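Serine protease pet (Escherichia coli, PDB 4OM9) acts as a secreted autotransporter enterotoxin of enteroaggregative strains, a serine protease that probably cleaves the host cytoskeletal protein alpha-fodrin. Local coordinates at residues T439-A444 against S464-N469; Q468-Y473 against N493-L498; L483-D488 against K510-V515. One frame throughout, in Å; residues are numbered along the deposited sequence.

Contact 1: T439-A444 against S464-N469; sequences TFKKIA and SVNNQN
Phe440 and Val465 are bridged in parallel by two backbone bonds that run in turn from one segment to the other. The first is short and nearly straight, Phe440 N to Ser464 O at 2.8 Å (174° at the hydrogen); the second, from Asn466 N to Phe440 O, is 3.0 Å and lies in the carbonyl plane. Phe440 O also faces the CA-H of Val465, 3.2 Å from CA. From there the valine side chain can be followed outward. Its CB still lies 4.1 Å from Phe440 O. CG1, anti to the backbone N (chi1 -176°), reaches over to Lys441 O at 4.0 Å, while CG2 turns to the buried side and meets CD1 of Ile443, also at 4.0 Å. Such stacking of like strands, here 438-440 on 461-465, is how one coil of a parallel beta-helix rests on the next, and the valine and isoleucine belong to its apolar interior, where Ile443 CG1 also covers one face of the Phe440 ring. Then both segments leave the sheet. Asn467 ND2 holds Asn469 O at 2.8 Å, its acceptor in the amide plane, and the bent Lys441 chain swings its NZ to 3.7 Å from Gln468 OE1.

Contact 2: Q468-Y473 against N493-L498; sequences QNNYIY and NARLIL
Ile497 O is held by two groups of one neighbouring strand. Tyr473 N donates to it at 2.9 Å, meeting the carbonyl almost head-on although the bond is bent at the hydrogen (146°), and the CA-H of Ile472 approaches the same oxygen, with CA 3.3 Å away. The CG2 methyl of Ile472 lies against it as well. Two further bonds continue the parallel ladder: Ile497 N to Tyr471 O at 3.0 Å, and Tyr471 N to Arg495 O at 3.1 Å. Where the ladder stops, a water takes over, accepting from Asn470 N (2.9 Å) and donating to Asn493 O (3.2 Å). Asn493 O also receives a weak bond from Arg495 N, the closure of an inverse gamma turn centred on Ala494.

The side chains repeat the register. Tyr471 and Leu496 lie alongside each other and point the same way; chi1 of 156° lays the tyrosine ring beside the leucine, and its edge at CD2 meets Leu496 CD1 at 3.6 Å. Tyr473 and Leu498 share this face, the leucine CD1 resting against the tyrosine CB. On the other face Ile472 slants over Ile497, CG1 of Ile472 meeting CD1 of Ile497 at 3.9 Å.

The two short strands, 30° apart in direction, belong to the same face of two successive coils of the beta-helix. Strand 514-520 flanks 496-498 on its further side, bonded to Leu496 and Leu498 through the backbone, while Tyr620 of strand 618-622 and Ile640 of strand 640-644 pack on the isoleucine face.

Contact 3: L483-D488 against K510-V515; sequences LEHHLD and KNAPLV
The backbones of 483-488 and 510-515 meet at a single parallel bridge, His486 with Lys510, and then part: the stretches 485-488 and 510-513 run 118° from each other. Lys510 lends both its backbone polar atoms to the bridge. Its N donates to His485 O at 3.2 Å, from well above the carbonyl plane, and its O accepts from Leu487 N at 3.0 Å. Asn511, in a left-handed backbone conformation, then bends the chain, and its own side chain ties the bend to the neighbouring coil: ND2 donates to Leu487 O at 2.9 Å with the acceptor lying in the amide plane.

On the outward side of the bridge, the aliphatic part of Lys510 crosses the His486 ring. CE sits over one face, 3.6 Å from the centroid and 28° off the normal, a CH-pi contact, while CB of Glu484 covers the opposite face. His485 turns the other way. Its CG is anti to the backbone N (chi1 -180°), which carries the imidazole toward the second segment: NE2 comes within 3.3 Å of Ala512 CB, and the ring edge at CD2 lies 3.3 Å from Pro513 O. The ring nitrogens are bonded to Val465 and Ala494; with a carbonyl oxygen at each nitrogen, the buried ring may be doubly protonated. Leu487 completes the patch, its CD1 reaching Ala512 CB at 3.7 Å.

Strand 481-486 against 506-510, with a turn leading on into the strand of the next face, is the coil-on-coil stacking of the right-handed parallel beta-helix that forms the stem of autotransporter passenger domains.

How the contacts relate
The three contacts occupy adjoining coils of the beta-helical stem rather than the protease fold nearer the N terminus. Centres of contacts 1 and 2 are about 8 Å apart, those of 2 and 3 about 9 Å, and those of 1 and 3 about 10 Å. Contact 1 hands Gln468 and Asn469 on to contact 2, and Tyr471 OH returns to Ile443 O at 2.6 Å, a probable hydrogen bond. His485 of contact 3 joins contacts 1 and 2, with ND1 2.7 Å from Val465 O and NE2 2.8 Å from Ala494 O. Contacts 2 and 3 alternate along the chain and also join through the backbone, with Val515 N 2.8 Å from Leu496 O.

Contact 1: T439-A444 against S464-N469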
loop_
_atom_site.group_PDB
_atom_site.type_symbol
_atom_site.label_atom_id
_atom_site.label_comp_id
_atom_site.label_asym_id
_atom_site.label_seq_id
_atom_site.Cartn_x
_atom_site.Cartn_y
_atom_site.Cartn_z
ATOM N N THR A 439 -9.822 8.831 20.463
ATOM C CA THR A 439 -10.390 9.653 19.412
ATOM C C THR A 439 -9.392 10.687 18.949
ATOM O O THR A 439 -8.758 11.348 19.766
ATOM C CB THR A 439 -11.644 10.386 19.897
ATOM O OG1 THR A 439 -12.613 9.431 20.353
ATOM C CG2 THR A 439 -12.216 11.258 18.783
ATOM N N PHE A 440 -9.255 10.817 17.640
ATOM C CA PHE A 440 -8.514 11.911 17.052
ATOM C C PHE A 440 -9.414 12.661 16.076
ATOM O O PHE A 440 -10.145 12.052 15.286
ATOM C CB PHE A 440 -7.271 11.426 16.285
ATOM C CG PHE A 440 -6.343 10.526 17.061
ATOM C CD1 PHE A 440 -6.642 9.187 17.246
ATOM C CD2 PHE A 440 -5.105 11.003 17.509
ATOM C CE1 PHE A 440 -5.768 8.349 17.915
ATOM C CE2 PHE A 440 -4.220 10.177 18.169
ATOM C CZ PHE A 440 -4.556 8.846 18.378
ATOM N N LYS A 441 -9.362 13.978 16.116
ATOM C CA LYS A 441 -9.800 14.757 14.991
ATOM C C LYS A 441 -8.889 14.396 13.795
ATOM O O LYS A 441 -9.359 14.201 12.675
ATOM C CB LYS A 441 -9.716 16.238 15.326
ATOM C CG LYS A 441 -10.440 17.164 14.390
ATOM C CD LYS A 441 -11.717 17.712 15.029
ATOM C CE LYS A 441 -12.146 18.994 14.316
ATOM N NZ LYS A 441 -11.998 18.887 12.817
ATOM N N LYS A 442 -7.582 14.293 14.070
ATOM C CA LYS A 442 -6.546 13.963 13.081
ATOM C C LYS A 442 -5.352 13.268 13.753
ATOM O O LYS A 442 -4.905 13.701 14.817
ATOM C CB LYS A 442 -6.054 15.223 12.354
ATOM C CG LYS A 442 -6.950 15.696 11.228
ATOM C CD LYS A 442 -6.369 16.894 10.485
ATOM C CE LYS A 442 -6.499 18.186 11.286
ATOM N NZ LYS A 442 -6.423 19.384 10.398
ATOM N N ILE A 443 -4.845 12.190 13.153
ATOM C CA ILE A 443 -3.583 11.626 13.626
ATOM C C ILE A 443 -2.418 12.333 12.949
ATOM O O ILE A 443 -2.362 12.382 11.717
ATOM C CB ILE A 443 -3.440 10.137 13.337
ATOM C CG1 ILE A 443 -4.605 9.357 13.904
ATOM C CG2 ILE A 443 -2.123 9.629 13.909
ATOM C CD1 ILE A 443 -5.008 8.149 13.007
ATOM N N ALA A 444 -1.488 12.866 13.736
ATOM C CA ALA A 444 -0.351 13.571 13.164
ATOM C C ALA A 444 0.838 12.641 12.885
ATOM O O ALA A 444 1.806 12.577 13.665
ATOM C CB ALA A 444 0.070 14.706 14.063
ATOM N N SER A 464 -11.297 6.162 16.813
ATOM C CA SER A 464 -12.177 7.090 16.124
ATOM C C SER A 464 -11.377 8.218 15.465
ATOM O O SER A 464 -10.522 8.860 16.100
ATOM C CB SER A 464 -13.216 7.666 17.102
ATOM O OG SER A 464 -13.961 6.635 17.753
ATOM N N VAL A 465 -11.633 8.455 14.184
ATOM C CA VAL A 465 -11.011 9.573 13.489
ATOM C C VAL A 465 -12.104 10.378 12.859
ATOM O O VAL A 465 -12.756 9.907 11.933
ATOM C CB VAL A 465 -10.032 9.126 12.397
ATOM C CG1 VAL A 465 -9.350 10.342 11.784
ATOM C CG2 VAL A 465 -9.032 8.131 12.950
ATOM N N ASN A 466 -12.333 11.582 13.361
ATOM C CA ASN A 466 -13.507 12.330 12.932
ATOM C C ASN A 466 -13.177 13.702 12.377
ATOM O O ASN A 466 -13.842 14.676 12.669
ATOM C CB ASN A 466 -14.521 12.441 14.082
ATOM C CG ASN A 466 -13.944 13.054 15.307
ATOM O OD1 ASN A 466 -12.784 13.482 15.303
ATOM N ND2 ASN A 466 -14.739 13.119 16.386
ATOM N N ASN A 467 -12.147 13.758 11.547
ATOM C CA ASN A 467 -11.903 14.932 10.726
ATOM C C ASN A 467 -13.139 15.400 9.939
ATOM O O ASN A 467 -13.955 14.588 9.460
ATOM C CB ASN A 467 -10.770 14.642 9.758
ATOM C CG ASN A 467 -11.042 13.423 8.921
ATOM O OD1 ASN A 467 -11.126 12.311 9.447
ATOM N ND2 ASN A 467 -11.186 13.617 7.601
ATOM N N GLN A 468 -13.264 16.715 9.797
ATOM C CA GLN A 468 -14.385 17.311 9.087
ATOM C C GLN A 468 -13.950 17.830 7.718
ATOM O O GLN A 468 -14.770 18.267 6.906
ATOM C CB GLN A 468 -14.995 18.435 9.917
ATOM C CG GLN A 468 -15.505 17.982 11.280
ATOM C CD GLN A 468 -16.208 19.096 12.039
ATOM O OE1 GLN A 468 -15.643 19.691 12.957
ATOM N NE2 GLN A 468 -17.448 19.385 11.655
ATOM N N ASN A 469 -12.647 17.789 7.475
ATOM C CA ASN A 469 -12.106 18.216 6.205
ATOM C C ASN A 469 -11.178 17.156 5.691
ATOM O O ASN A 469 -10.900 16.178 6.391
ATOM C CB ASN A 469 -11.360 19.540 6.333
ATOM C CG ASN A 469 -12.068 20.524 7.234
ATOM O OD1 ASN A 469 -11.543 20.915 8.287
ATOM N ND2 ASN A 469 -13.269 20.940 6.827
#

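Contact 2: Q468-Y473 against N493-L498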
loop_
_atom_site.group_PDB
_atom_site.type_symbol
_atom_site.label_atom_id
_atom_site.label_comp_id
_atom_site.label_asym_id
_atom_site.label_seq_id
_atom_site.Cartn_x
_atom_site.Cartn_y
_atom_site.Cartn_z
ATOM N N GLN A 468 -13.264 16.715 9.797
ATOM C CA GLN A 468 -14.385 17.311 9.087
ATOM C C GLN A 468 -13.950 17.830 7.718
ATOM O O GLN A 468 -14.770 18.267 6.906
ATOM C CB GLN A 468 -14.995 18.435 9.917
ATOM C CG GLN A 468 -15.505 17.982 11.280
ATOM C CD GLN A 468 -16.208 19.096 12.039
ATOM O OE1 GLN A 468 -15.643 19.691 12.957
ATOM N NE2 GLN A 468 -17.448 19.385 11.655
ATOM N N ASN A 469 -12.647 17.789 7.475
ATOM C CA ASN A 469 -12.106 18.216 6.205
ATOM C C ASN A 469 -11.178 17.156 5.691
ATOM O O ASN A 469 -10.900 16.178 6.391
ATOM C CB ASN A 469 -11.360 19.540 6.333
ATOM C CG ASN A 469 -12.068 20.524 7.234
ATOM O OD1 ASN A 469 -11.543 20.915 8.287
ATOM N ND2 ASN A 469 -13.269 20.940 6.827
ATOM N N ASN A 470 -10.709 17.357 4.461
ATOM C CA ASN A 470 -9.788 16.440 3.824
ATOM C C ASN A 470 -8.557 16.233 4.679
ATOM O O ASN A 470 -7.875 17.192 5.057
ATOM C CB ASN A 470 -9.368 16.960 2.454
ATOM C CG ASN A 470 -10.402 16.701 1.376
ATOM O OD1 ASN A 470 -11.478 16.141 1.626
ATOM N ND2 ASN A 470 -10.084 17.125 0.167
ATOM N N TYR A 471 -8.290 14.974 4.988
ATOM C CA TYR A 471 -7.159 14.622 5.818
ATOM C C TYR A 471 -6.637 13.248 5.402
ATOM O O TYR A 471 -7.421 12.322 5.120
ATOM C CB TYR A 471 -7.533 14.635 7.310
ATOM C CG TYR A 471 -6.617 13.744 8.113
ATOM C CD1 TYR A 471 -5.322 14.145 8.446
ATOM C CD2 TYR A 471 -7.028 12.484 8.505
ATOM C CE1 TYR A 471 -4.471 13.303 9.162
ATOM C CE2 TYR A 471 -6.200 11.656 9.214
ATOM C CZ TYR A 471 -4.924 12.062 9.541
ATOM O OH TYR A 471 -4.125 11.192 10.241
ATOM N N ILE A 472 -5.314 13.117 5.328
ATOM C CA ILE A 472 -4.730 11.826 4.995
ATOM C C ILE A 472 -3.945 11.251 6.174
ATOM O O ILE A 472 -3.038 11.887 6.677
ATOM C CB ILE A 472 -3.805 11.913 3.770
ATOM C CG1 ILE A 472 -4.498 12.676 2.641
ATOM C CG2 ILE A 472 -3.411 10.511 3.317
ATOM C CD1 ILE A 472 -3.708 12.712 1.326
ATOM N N TYR A 473 -4.319 10.048 6.602
ATOM C CA TYR A 473 -3.533 9.303 7.569
ATOM C C TYR A 473 -2.511 8.511 6.778
ATOM O O TYR A 473 -2.884 7.650 5.960
ATOM C CB TYR A 473 -4.413 8.387 8.428
ATOM C CG TYR A 473 -3.640 7.512 9.395
ATOM C CD1 TYR A 473 -2.698 8.067 10.281
ATOM C CD2 TYR A 473 -3.864 6.135 9.449
ATOM C CE1 TYR A 473 -1.994 7.268 11.167
ATOM C CE2 TYR A 473 -3.166 5.327 10.328
ATOM C CZ TYR A 473 -2.235 5.896 11.192
ATOM O OH TYR A 473 -1.531 5.087 12.064
ATOM N N ASN A 493 -17.584 16.502 2.561
ATOM C CA ASN A 493 -16.222 16.980 2.391
ATOM C C ASN A 493 -15.299 16.461 3.487
ATOM O O ASN A 493 -14.080 16.623 3.415
ATOM C CB ASN A 493 -16.209 18.504 2.334
ATOM C CG ASN A 493 -16.919 19.038 1.097
ATOM O OD1 ASN A 493 -17.199 18.288 0.162
ATOM N ND2 ASN A 493 -17.215 20.335 1.088
ATOM N N ALA A 494 -15.881 15.797 4.478
ATOM C CA ALA A 494 -15.103 15.248 5.580
ATOM C C ALA A 494 -14.402 13.944 5.190
ATOM O O ALA A 494 -14.612 12.895 5.816
ATOM C CB ALA A 494 -15.997 15.029 6.794
ATOM N N ARG A 495 -13.550 14.018 4.173
ATOM C CA ARG A 495 -12.932 12.822 3.617
ATOM C C ARG A 495 -11.755 12.359 4.441
ATOM O O ARG A 495 -10.776 13.082 4.595
ATOM C CB ARG A 495 -12.476 13.061 2.173
ATOM C CG ARG A 495 -13.609 13.061 1.162
ATOM C CD ARG A 495 -13.128 13.351 -0.245
ATOM N NE ARG A 495 -13.751 14.557 -0.774
ATOM C CZ ARG A 495 -14.869 14.571 -1.487
ATOM N NH1 ARG A 495 -15.511 13.438 -1.767
ATOM N NH2 ARG A 495 -15.348 15.731 -1.919
ATOM N N LEU A 496 -11.881 11.150 4.985
ATOM C CA LEU A 496 -10.778 10.443 5.619
ATOM C C LEU A 496 -10.112 9.554 4.577
ATOM O O LEU A 496 -10.747 8.640 4.023
ATOM C CB LEU A 496 -11.259 9.609 6.801
ATOM C CG LEU A 496 -10.181 8.703 7.394
ATOM C CD1 LEU A 496 -8.981 9.529 7.839
ATOM C CD2 LEU A 496 -10.711 7.838 8.536
ATOM N N ILE A 497 -8.838 9.845 4.309
ATOM C CA ILE A 497 -8.049 9.139 3.307
ATOM C C ILE A 497 -6.944 8.306 3.958
ATOM O O ILE A 497 -6.099 8.837 4.658
ATOM C CB ILE A 497 -7.434 10.137 2.315
ATOM C CG1 ILE A 497 -8.546 10.968 1.672
ATOM C CG2 ILE A 497 -6.604 9.409 1.262
ATOM C CD1 ILE A 497 -8.152 12.405 1.370
ATOM N N LEU A 498 -6.974 6.996 3.759
ATOM C CA LEU A 498 -5.961 6.125 4.341
ATOM C C LEU A 498 -4.948 5.751 3.267
ATOM O O LEU A 498 -5.334 5.169 2.225
ATOM C CB LEU A 498 -6.592 4.874 4.947
ATOM C CG LEU A 498 -7.297 4.924 6.321
ATOM C CD1 LEU A 498 -7.283 6.323 7.007
ATOM C CD2 LEU A 498 -8.706 4.365 6.240
HETATM O O HOH W 1 -12.202 19.035 2.653
#

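Contact 3: L483-D488 against K510-V515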
loop_
_atom_site.group_PDB
_atom_site.type_symbol
_atom_site.label_atom_id
_atom_site.label_comp_id
_atom_site.label_asym_id
_atom_site.label_seq_id
_atom_site.Cartn_x
_atom_site.Cartn_y
_atom_site.Cartn_z
ATOM N N LEU A 483 -12.063 0.640 13.664
ATOM C CA LEU A 483 -11.887 2.005 13.180
ATOM C C LEU A 483 -13.214 2.635 12.821
ATOM O O LEU A 483 -13.967 2.046 12.055
ATOM C CB LEU A 483 -10.984 2.021 11.958
ATOM C CG LEU A 483 -10.809 3.359 11.234
ATOM C CD1 LEU A 483 -10.182 4.387 12.128
ATOM C CD2 LEU A 483 -9.928 3.178 10.035
ATOM N N GLU A 484 -13.483 3.831 13.347
ATOM C CA GLU A 484 -14.730 4.527 13.075
ATOM C C GLU A 484 -14.522 5.936 12.545
ATOM O O GLU A 484 -13.809 6.725 13.133
ATOM C CB GLU A 484 -15.608 4.583 14.341
ATOM C CG GLU A 484 -15.981 3.222 14.868
ATOM C CD GLU A 484 -16.917 3.263 16.054
ATOM O OE1 GLU A 484 -17.259 4.371 16.515
ATOM O OE2 GLU A 484 -17.310 2.176 16.533
ATOM N N HIS A 485 -15.173 6.266 11.442
ATOM C CA HIS A 485 -15.177 7.638 10.943
ATOM C C HIS A 485 -16.639 8.134 10.964
ATOM O O HIS A 485 -17.298 8.135 9.940
ATOM C CB HIS A 485 -14.553 7.672 9.542
ATOM C CG HIS A 485 -14.489 9.025 8.909
ATOM N ND1 HIS A 485 -14.047 10.147 9.573
ATOM C CD2 HIS A 485 -14.769 9.428 7.648
ATOM C CE1 HIS A 485 -14.071 11.183 8.758
ATOM N NE2 HIS A 485 -14.505 10.774 7.581
ATOM N N HIS A 486 -17.140 8.504 12.152
ATOM C CA HIS A 486 -18.538 8.917 12.361
ATOM C C HIS A 486 -18.701 10.421 12.564
ATOM O O HIS A 486 -17.998 11.037 13.373
ATOM C CB HIS A 486 -19.134 8.222 13.578
ATOM C CG HIS A 486 -19.155 6.728 13.491
ATOM N ND1 HIS A 486 -19.613 5.941 14.517
ATOM C CD2 HIS A 486 -18.784 5.889 12.491
ATOM C CE1 HIS A 486 -19.536 4.664 14.158
ATOM N NE2 HIS A 486 -19.034 4.608 12.940
ATOM N N LEU A 487 -19.644 11.015 11.851
ATOM C CA LEU A 487 -20.001 12.402 12.116
ATOM C C LEU A 487 -21.499 12.488 12.360
ATOM O O LEU A 487 -22.250 11.628 11.902
ATOM C CB LEU A 487 -19.562 13.310 10.974
ATOM C CG LEU A 487 -18.076 13.670 11.077
ATOM C CD1 LEU A 487 -17.618 14.451 9.886
ATOM C CD2 LEU A 487 -17.865 14.488 12.330
ATOM N N ASP A 488 -21.919 13.510 13.105
ATOM C CA ASP A 488 -23.308 13.648 13.544
ATOM C C ASP A 488 -24.243 14.057 12.423
ATOM O O ASP A 488 -25.438 13.756 12.445
ATOM C CB ASP A 488 -23.410 14.672 14.678
ATOM C CG ASP A 488 -23.056 14.087 16.023
ATOM O OD1 ASP A 488 -22.967 12.844 16.118
ATOM O OD2 ASP A 488 -22.881 14.863 16.989
ATOM N N LYS A 510 -19.983 6.681 9.018
ATOM C CA LYS A 510 -21.293 7.308 9.039
ATOM C C LYS A 510 -21.149 8.778 8.718
ATOM O O LYS A 510 -20.354 9.481 9.358
ATOM C CB LYS A 510 -21.970 7.114 10.396
ATOM C CG LYS A 510 -22.256 5.667 10.728
ATOM C CD LYS A 510 -22.714 5.486 12.174
ATOM C CE LYS A 510 -22.378 4.083 12.655
ATOM N NZ LYS A 510 -23.474 3.453 13.428
ATOM N N ASN A 511 -21.882 9.208 7.692
ATOM C CA ASN A 511 -22.080 10.615 7.367
ATOM C C ASN A 511 -20.870 11.338 6.768
ATOM O O ASN A 511 -20.979 12.516 6.432
ATOM C CB ASN A 511 -22.570 11.378 8.621
ATOM C CG ASN A 511 -24.079 11.187 8.880
ATOM O OD1 ASN A 511 -24.850 10.986 7.949
ATOM N ND2 ASN A 511 -24.489 11.249 10.149
ATOM N N ALA A 512 -19.741 10.646 6.610
ATOM C CA ALA A 512 -18.500 11.279 6.127
ATOM C C ALA A 512 -17.674 10.311 5.281
ATOM O O ALA A 512 -17.567 9.144 5.616
ATOM C CB ALA A 512 -17.662 11.792 7.316
ATOM N N PRO A 513 -17.074 10.789 4.180
ATOM C CA PRO A 513 -16.471 9.841 3.227
ATOM C C PRO A 513 -15.165 9.171 3.690
ATOM O O PRO A 513 -14.368 9.740 4.432
ATOM C CB PRO A 513 -16.197 10.711 1.986
ATOM C CG PRO A 513 -16.938 12.005 2.226
ATOM C CD PRO A 513 -16.972 12.178 3.710
ATOM N N LEU A 514 -14.982 7.940 3.232
ATOM C CA LEU A 514 -13.750 7.207 3.400
ATOM C C LEU A 514 -13.125 6.940 2.028
ATOM O O LEU A 514 -13.824 6.635 1.048
ATOM C CB LEU A 514 -13.980 5.888 4.130
ATOM C CG LEU A 514 -12.665 5.204 4.530
ATOM C CD1 LEU A 514 -12.125 5.841 5.804
ATOM C CD2 LEU A 514 -12.847 3.718 4.715
ATOM N N VAL A 515 -11.805 7.064 1.986
ATOM C CA VAL A 515 -11.007 6.797 0.799
ATOM C C VAL A 515 -9.844 5.901 1.166
ATOM O O VAL A 515 -9.087 6.198 2.099
ATOM C CB VAL A 515 -10.460 8.076 0.177
ATOM C CG1 VAL A 515 -9.472 7.740 -0.920
ATOM C CG2 VAL A 515 -11.611 8.914 -0.365
#